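Local coordinates for protein putative glycosyltransferase (GalT1) (Streptococcus parasanguinis, PDB 4PHR) that binds UDP and manganese and probably transfers a sugar from a nucleotide donor, this chain being the GT-D-fold domain of a longer putative glycosyltransferase, at residues A57-L60 against Q61-L64; F80-M83 against D84-N87; V244-N248 against K249-E253. All coordinates share one frame; numbering follows the deposited sequence.

The three contacts come one after another along the chain, each a local contact within one continuous stretch, and all fall in the region assigned to the GT-D glycosyltransferase fold. Contact 1 lies within helix 54-64; contact 2 lies in the loop between strand 72-76 and helix 88-100; contact 3 is a loop between helices 229-238 and 266-271. Their centres are 25 to 29 Å apart and none touches another, with contacts 1 and 3 on opposite sides of the chain's centre. Contact 3 brings His-250 to UDP, whereas Leu-60 of contact 1 stays about 9 Å and Tyr-86 of contact 2 about 13 Å from the nucleotide, measured from the side chains.

Contact 1: residues A57-L60 against Q61-L64; sequences AKRL and QQIL
The amide oxygen OE1 of Gln-62 takes a hydrogen bond from NH1 of Arg-59 at 2.8 Å, the shortest polar bond between the two protein segments. It is bent, with an N-H...O angle of 147°, and OE1 sits somewhat out of the guanidinium plane; the amide and guanidinium planes are turned 57° against each other. Arg-59 gets there by folding back: bends at chi2 and chi3 swing its end toward the next turn, although its CB sets off away from it. CD1 of Ile-63 then lies over one guanidinium face, 3.9 Å above the plane and offset toward the rim. At the other end of the group NH2 makes a salt bridge with Asp-215, so the two terminal nitrogens are held by separate partners, which probably limits rotation of the guanidinium.

All this belongs to helix 54-64, whose i to i+4 backbone ladder runs through Gln-61, Gln-62, Ile-63 and Leu-64 to the carbonyls four residues back, Ile-63 N to Arg-59 O measuring 2.9 Å. Asp-215 is on helix 206-218, and the side chains of Arg-59, Leu-60 and Ile-63 pack on that helix, Leu-60 touching Lys-210 of the UDP site.

On the solvent side a water joins Lys-58 to Gln-62. It accepts from Lys-58 NZ at 2.5 Å and from Gln-62 NE2 at 2.7 Å, while CE of the lysine passes 3.6 Å from NE2 of Gln-62.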
loop_
_atom_site.group_PDB
_atom_site.type_symbol
_atom_site.label_atom_id
_atom_site.label_comp_id
_atom_site.label_asym_id
_atom_site.label_seq_id
_atom_site.Cartn_x
_atom_site.Cartn_y
_atom_site.Cartn_z
ATOM N N ALA A 57 -3.802 16.489 0.785
ATOM C CA ALA A 57 -3.961 16.500 -0.663
ATOM C C ALA A 57 -2.745 17.140 -1.340
ATOM O O ALA A 57 -2.232 16.626 -2.331
ATOM C CB ALA A 57 -5.245 17.219 -1.055
ATOM N N LYS A 58 -2.287 18.265 -0.797
ATOM C CA LYS A 58 -1.121 18.944 -1.338
ATOM C C LYS A 58 0.160 18.106 -1.247
ATOM O O LYS A 58 0.930 18.030 -2.212
ATOM C CB LYS A 58 -0.939 20.301 -0.652
ATOM C CG LYS A 58 0.270 21.073 -1.128
ATOM C CD LYS A 58 0.333 22.443 -0.459
ATOM C CE LYS A 58 1.604 23.190 -0.836
ATOM N NZ LYS A 58 1.621 23.581 -2.273
ATOM N N ARG A 59 0.390 17.466 -0.099
ATOM C CA ARG A 59 1.560 16.598 0.054
ATOM C C ARG A 59 1.523 15.461 -0.967
ATOM O O ARG A 59 2.537 15.148 -1.593
ATOM C CB ARG A 59 1.648 16.020 1.472
ATOM C CG ARG A 59 2.150 17.013 2.513
ATOM C CD ARG A 59 3.573 17.509 2.213
ATOM N NE ARG A 59 4.602 16.494 2.439
ATOM C CZ ARG A 59 5.434 16.036 1.505
ATOM N NH1 ARG A 59 5.378 16.499 0.263
ATOM N NH2 ARG A 59 6.332 15.113 1.809
ATOM N N LEU A 60 0.358 14.836 -1.125
ATOM C CA LEU A 60 0.215 13.738 -2.079
ATOM C C LEU A 60 0.577 14.199 -3.492
ATOM O O LEU A 60 1.283 13.496 -4.224
ATOM C CB LEU A 60 -1.202 13.164 -2.040
ATOM C CG LEU A 60 -1.551 12.351 -0.787
ATOM C CD1 LEU A 60 -3.020 11.947 -0.809
ATOM C CD2 LEU A 60 -0.656 11.126 -0.651
ATOM N N GLN A 61 0.103 15.381 -3.876
ATOM C CA GLN A 61 0.422 15.921 -5.200
ATOM C C GLN A 61 1.927 16.146 -5.360
ATOM O O GLN A 61 2.507 15.853 -6.407
ATOM C CB GLN A 61 -0.345 17.224 -5.445
ATOM C CG GLN A 61 -1.836 17.019 -5.641
ATOM C CD GLN A 61 -2.642 18.300 -5.484
ATOM O OE1 GLN A 61 -2.137 19.312 -5.000
ATOM N NE2 GLN A 61 -3.904 18.255 -5.886
ATOM N N GLN A 62 2.562 16.665 -4.316
ATOM C CA GLN A 62 4.004 16.878 -4.345
ATOM C C GLN A 62 4.763 15.560 -4.482
ATOM O O GLN A 62 5.709 15.442 -5.256
ATOM C CB GLN A 62 4.453 17.600 -3.075
ATOM C CG GLN A 62 3.952 19.022 -2.963
ATOM C CD GLN A 62 4.257 19.628 -1.620
ATOM O OE1 GLN A 62 4.399 18.923 -0.614
ATOM N NE2 GLN A 62 4.371 20.947 -1.589
ATOM N N ILE A 63 4.341 14.557 -3.722
ATOM C CA ILE A 63 5.024 13.273 -3.739
ATOM C C ILE A 63 4.913 12.613 -5.116
ATOM O O ILE A 63 5.883 12.049 -5.627
ATOM C CB ILE A 63 4.500 12.347 -2.617
ATOM C CG1 ILE A 63 4.810 12.970 -1.247
ATOM C CG2 ILE A 63 5.112 10.959 -2.737
ATOM C CD1 ILE A 63 3.926 12.466 -0.133
ATOM N N LEU A 64 3.752 12.745 -5.746
ATOM C CA LEU A 64 3.538 12.144 -7.059
ATOM C C LEU A 64 4.491 12.723 -8.112
ATOM O O LEU A 64 4.799 12.067 -9.105
ATOM C CB LEU A 64 2.084 12.330 -7.494
ATOM C CG LEU A 64 1.692 11.727 -8.841
ATOM C CD1 LEU A 64 1.923 10.219 -8.828
ATOM C CD2 LEU A 64 0.248 12.057 -9.157
HETATM O O HOH W 1 3.873 23.015 -3.270
#

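Contact 2: residues F80-M83 against D84-N87; sequences FSNM and DRYN
Arg-85 curls back to donate to the carbonyls of Asn-82 and Ser-81. Its NE meets the carbonyl O of Asn-82 at 2.8 Å, almost straight at 177° and in the guanidinium plane, while NH2 reaches O of Ser-81 at 2.9 Å along a more bent line. The Asn-82 carbonyl also takes a weak bond from the backbone N of Arg-85, at 3.3 Å. One residue on, Tyr-86 N donates to Met-83 O at 3.1 Å.

NH1 of Arg-85 forms a salt bridge with Asp-78, whose backbone O is also the partner of Tyr-86 OH. That hydroxyl oxygen lies 3.4 Å above the centre of the guanidinium. Beside the arginine, the Asn-82 amide lies nearly parallel to the guanidinium, their planes 14° apart, with ND2 3.4 Å from Arg-85 CD. Met-83 SD makes a Met-aromatic contact with the Tyr-86 ring, oblique to it and 4.0 Å from CD2, and its side chain packs on helix 88-100.

With NE, NH1 and NH2 each given an acceptor, the guanidinium is held edge-on to the carbonyls of this 3-10 turn, and Asp-78 probably offsets its charge.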
loop_
_atom_site.group_PDB
_atom_site.type_symbol
_atom_site.label_atom_id
_atom_site.label_comp_id
_atom_site.label_asym_id
_atom_site.label_seq_id
_atom_site.Cartn_x
_atom_site.Cartn_y
_atom_site.Cartn_z
ATOM N N PHE A 80 -2.923 0.129 -17.028
ATOM C CA PHE A 80 -2.854 0.889 -18.271
ATOM C C PHE A 80 -2.509 0.024 -19.473
ATOM O O PHE A 80 -2.791 0.391 -20.612
ATOM C CB PHE A 80 -1.900 2.070 -18.097
ATOM C CG PHE A 80 -2.328 2.991 -16.996
ATOM C CD1 PHE A 80 -3.430 3.816 -17.164
ATOM C CD2 PHE A 80 -1.663 3.000 -15.787
ATOM C CE1 PHE A 80 -3.845 4.645 -16.151
ATOM C CE2 PHE A 80 -2.082 3.829 -14.763
ATOM C CZ PHE A 80 -3.170 4.651 -14.947
ATOM N N SER A 81 -1.921 -1.134 -19.208
ATOM C CA SER A 81 -1.718 -2.154 -20.229
ATOM C C SER A 81 -2.039 -3.519 -19.631
ATOM O O SER A 81 -1.973 -3.708 -18.413
ATOM C CB SER A 81 -0.279 -2.129 -20.745
ATOM O OG SER A 81 -0.043 -0.974 -21.538
ATOM N N ASN A 82 -2.409 -4.458 -20.489
ATOM C CA ASN A 82 -2.688 -5.824 -20.066
ATOM C C ASN A 82 -3.724 -5.871 -18.947
ATOM O O ASN A 82 -3.555 -6.553 -17.935
ATOM C CB ASN A 82 -1.391 -6.544 -19.672
ATOM C CG ASN A 82 -1.534 -8.051 -19.707
ATOM O OD1 ASN A 82 -2.526 -8.577 -20.218
ATOM N ND2 ASN A 82 -0.537 -8.759 -19.181
ATOM N N MET A 83 -4.805 -5.130 -19.149
ATOM C CA MET A 83 -5.923 -5.122 -18.221
ATOM C C MET A 83 -6.590 -6.498 -18.143
ATOM O O MET A 83 -7.259 -6.815 -17.161
ATOM C CB MET A 83 -6.937 -4.050 -18.643
ATOM C CG MET A 83 -8.178 -3.992 -17.769
ATOM S SD MET A 83 -7.881 -3.104 -16.224
ATOM C CE MET A 83 -8.438 -1.471 -16.694
ATOM N N ASP A 84 -6.388 -7.324 -19.170
ATOM C CA ASP A 84 -6.998 -8.655 -19.216
ATOM C C ASP A 84 -6.526 -9.608 -18.103
ATOM O O ASP A 84 -7.093 -10.685 -17.929
ATOM C CB ASP A 84 -6.787 -9.311 -20.589
ATOM C CG ASP A 84 -7.591 -8.645 -21.691
ATOM O OD1 ASP A 84 -8.393 -7.733 -21.390
ATOM O OD2 ASP A 84 -7.442 -9.051 -22.864
ATOM N N ARG A 85 -5.497 -9.213 -17.359
ATOM C CA ARG A 85 -5.039 -9.989 -16.200
ATOM C C ARG A 85 -6.072 -10.048 -15.083
ATOM O O ARG A 85 -6.003 -10.917 -14.211
ATOM C CB ARG A 85 -3.775 -9.364 -15.609
ATOM C CG ARG A 85 -2.516 -9.592 -16.407
ATOM C CD ARG A 85 -1.386 -8.748 -15.847
ATOM N NE ARG A 85 -1.556 -7.330 -16.173
ATOM C CZ ARG A 85 -0.803 -6.348 -15.686
ATOM N NH1 ARG A 85 0.164 -6.617 -14.817
ATOM N NH2 ARG A 85 -1.031 -5.092 -16.057
ATOM N N TYR A 86 -6.998 -9.101 -15.087
ATOM C CA TYR A 86 -7.866 -8.894 -13.935
ATOM C C TYR A 86 -9.295 -9.342 -14.203
ATOM O O TYR A 86 -9.744 -9.385 -15.351
ATOM C CB TYR A 86 -7.833 -7.425 -13.497
ATOM C CG TYR A 86 -6.431 -6.896 -13.316
ATOM C CD1 TYR A 86 -5.626 -7.357 -12.281
ATOM C CD2 TYR A 86 -5.906 -5.942 -14.183
ATOM C CE1 TYR A 86 -4.338 -6.888 -12.115
ATOM C CE2 TYR A 86 -4.611 -5.469 -14.023
ATOM C CZ TYR A 86 -3.836 -5.946 -12.986
ATOM O OH TYR A 86 -2.549 -5.490 -12.807
ATOM N N ASN A 87 -10.012 -9.674 -13.138
ATOM C CA ASN A 87 -11.392 -10.106 -13.296
ATOM C C ASN A 87 -12.309 -8.970 -13.751
ATOM O O ASN A 87 -11.954 -7.781 -13.696
ATOM C CB ASN A 87 -11.918 -10.801 -12.034
ATOM C CG ASN A 87 -11.945 -9.893 -10.828
ATOM O OD1 ASN A 87 -12.241 -8.708 -10.937
ATOM N ND2 ASN A 87 -11.645 -10.453 -9.660
#

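Contact 3: residues V244-N248 against K249-E253; sequences VKLTN and KHTAE. With UDP (uridine-5'-diphosphate), chain B.
Thr-251 lays its side chain obliquely across Leu-246, OG1 resting 3.3 Å from Leu-246 CB and CG2 4.1 Å from Leu-246 CG. The two residues face each other across a loop that doubles back between helices 229-238 and 266-271 and carries His-250 to the UDP pocket of this GT-D-fold domain. A chi1 of -52° puts OG1 beside the threonine's own backbone N and turns it to the 244-248 side of the loop, where it accepts a hydrogen bond from Leu-246 N at 2.8 Å and 153°. The methyl CG2 of Thr-251 touches Val-244 O at 3.6 Å.

A water in the bend bonds to three atoms. It donates to Leu-246 O and to Lys-249 O and accepts from Thr-251 OG1, so the hydroxyl gives its proton to water while taking one from the leucine amide, and the carbonyls of Leu-246 and Lys-249 each have a partner.

Asn-248 and Lys-249 run side by side, pointing the same way, with OD1 of the asparagine 3.8 Å from Lys-249 CG. The lysine's NZ goes on to salt bridges with Asp-230 and Glu-234 on helix 229-238. Beyond the turn, His-250 is held through ND1 by Asp-257 and through NE2 by His-228, itself a UDP ligand. These bonds probably help orient the imidazole, and O2' of UDP lies 3.5 Å above the centre of one ring face.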
loop_
_atom_site.group_PDB
_atom_site.type_symbol
_atom_site.label_atom_id
_atom_site.label_comp_id
_atom_site.label_asym_id
_atom_site.label_seq_id
_atom_site.Cartn_x
_atom_site.Cartn_y
_atom_site.Cartn_z
ATOM N N VAL A 244 -13.597 -12.354 0.923
ATOM C CA VAL A 244 -14.299 -12.829 2.106
ATOM C C VAL A 244 -13.928 -11.999 3.330
ATOM O O VAL A 244 -12.781 -11.600 3.505
ATOM C CB VAL A 244 -14.024 -14.331 2.362
ATOM C CG1 VAL A 244 -12.538 -14.585 2.498
ATOM C CG2 VAL A 244 -14.769 -14.821 3.593
ATOM N N LYS A 245 -14.912 -11.722 4.171
ATOM C CA LYS A 245 -14.669 -10.910 5.346
ATOM C C LYS A 245 -13.850 -11.698 6.362
ATOM O O LYS A 245 -14.161 -12.847 6.673
ATOM C CB LYS A 245 -15.994 -10.476 5.972
ATOM C CG LYS A 245 -15.839 -9.438 7.064
ATOM C CD LYS A 245 -17.171 -9.135 7.714
ATOM C CE LYS A 245 -17.038 -8.032 8.751
ATOM N NZ LYS A 245 -16.605 -6.747 8.133
ATOM N N LEU A 246 -12.787 -11.081 6.863
ATOM C CA LEU A 246 -12.044 -11.651 7.970
ATOM C C LEU A 246 -12.738 -11.192 9.252
ATOM O O LEU A 246 -13.258 -10.079 9.323
ATOM C CB LEU A 246 -10.584 -11.197 7.913
ATOM C CG LEU A 246 -9.973 -11.370 6.514
ATOM C CD1 LEU A 246 -8.594 -10.739 6.410
ATOM C CD2 LEU A 246 -9.933 -12.838 6.102
ATOM N N THR A 247 -12.772 -12.044 10.260
ATOM C CA THR A 247 -13.561 -11.714 11.434
ATOM C C THR A 247 -12.728 -10.991 12.485
ATOM O O THR A 247 -13.260 -10.217 13.285
ATOM C CB THR A 247 -14.203 -12.974 12.039
ATOM O OG1 THR A 247 -13.184 -13.803 12.612
ATOM C CG2 THR A 247 -14.935 -13.753 10.956
ATOM N N ASN A 248 -11.424 -11.235 12.471
ATOM C CA ASN A 248 -10.572 -10.862 13.590
ATOM C C ASN A 248 -9.762 -9.588 13.380
ATOM O O ASN A 248 -8.982 -9.194 14.241
ATOM C CB ASN A 248 -9.650 -12.035 13.961
ATOM C CG ASN A 248 -8.740 -12.462 12.809
ATOM O OD1 ASN A 248 -9.114 -12.380 11.638
ATOM N ND2 ASN A 248 -7.536 -12.918 13.142
ATOM N N LYS A 249 -9.950 -8.940 12.237
ATOM C CA LYS A 249 -9.174 -7.758 11.908
ATOM C C LYS A 249 -9.833 -7.045 10.744
ATOM O O LYS A 249 -10.811 -7.531 10.184
ATOM C CB LYS A 249 -7.744 -8.148 11.535
ATOM C CG LYS A 249 -7.665 -9.104 10.361
ATOM C CD LYS A 249 -6.240 -9.329 9.876
ATOM C CE LYS A 249 -5.581 -10.481 10.602
ATOM N NZ LYS A 249 -4.252 -10.816 10.010
ATOM N N HIS A 250 -9.287 -5.892 10.385
ATOM C CA HIS A 250 -9.698 -5.160 9.190
ATOM C C HIS A 250 -9.585 -6.026 7.933
ATOM O O HIS A 250 -8.626 -6.777 7.786
ATOM C CB HIS A 250 -8.781 -3.939 9.044
ATOM C CG HIS A 250 -8.940 -3.206 7.749
ATOM N ND1 HIS A 250 -9.990 -2.350 7.505
ATOM C CD2 HIS A 250 -8.176 -3.196 6.633
ATOM C CE1 HIS A 250 -9.863 -1.840 6.293
ATOM N NE2 HIS A 250 -8.773 -2.340 5.742
ATOM N N THR A 251 -10.551 -5.905 7.027
ATOM C CA THR A 251 -10.464 -6.551 5.722
ATOM C C THR A 251 -10.518 -5.521 4.600
ATOM O O THR A 251 -11.409 -4.678 4.577
ATOM C CB THR A 251 -11.628 -7.536 5.481
ATOM O OG1 THR A 251 -11.731 -8.458 6.570
ATOM C CG2 THR A 251 -11.380 -8.322 4.209
ATOM N N ALA A 252 -9.581 -5.615 3.655
ATOM C CA ALA A 252 -9.591 -4.770 2.461
ATOM C C ALA A 252 -10.966 -4.770 1.800
ATOM O O ALA A 252 -11.584 -5.823 1.646
ATOM C CB ALA A 252 -8.545 -5.253 1.464
ATOM N N GLU A 253 -11.422 -3.580 1.416
ATOM C CA GLU A 253 -12.674 -3.353 0.676
ATOM C C GLU A 253 -13.941 -3.438 1.520
ATOM O O GLU A 253 -15.048 -3.212 1.028
ATOM C CB GLU A 253 -12.772 -4.222 -0.581
ATOM C CG GLU A 253 -11.975 -3.669 -1.771
ATOM C CD GLU A 253 -10.494 -3.982 -1.700
ATOM O OE1 GLU A 253 -10.137 -5.174 -1.774
ATOM O OE2 GLU A 253 -9.685 -3.040 -1.574
HETATM N N1 UDP B . -5.377 2.513 7.513
HETATM C C2 UDP B . -5.253 2.908 8.823
HETATM N N3 UDP B . -5.544 4.204 9.177
HETATM C C4 UDP B . -5.951 5.114 8.230
HETATM C C5 UDP B . -6.073 4.719 6.898
HETATM C C6 UDP B . -5.916 3.371 6.597
HETATM O O2 UDP B . -4.911 2.104 9.689
HETATM O O4 UDP B . -6.172 6.274 8.594
HETATM C "C1'" UDP B . -4.981 1.145 7.147
HETATM C "C2'" UDP B . -6.039 0.113 6.862
HETATM O "O2'" UDP B . -6.544 -0.428 8.066
HETATM C "C3'" UDP B . -5.239 -0.898 6.072
HETATM C "C4'" UDP B . -4.261 -0.027 5.299
HETATM O "O4'" UDP B . -4.276 1.257 5.928
HETATM O "O3'" UDP B . -4.506 -1.727 6.948
HETATM C "C5'" UDP B . -4.639 0.088 3.827
HETATM O "O5'" UDP B . -3.728 0.977 3.194
HETATM P PA UDP B . -3.852 1.364 1.636
HETATM O O1A UDP B . -5.094 2.129 1.415
HETATM O O2A UDP B . -2.585 2.048 1.284
HETATM O O3A UDP B . -3.989 -0.098 0.952
HETATM P PB UDP B . -4.003 -0.603 -0.598
HETATM O O1B UDP B . -5.425 -0.944 -0.894
HETATM O O2B UDP B . -3.137 -1.805 -0.573
HETATM O O3B UDP B . -3.498 0.500 -1.475
HETATM O O HOH W 2 -13.105 -7.594 8.770
#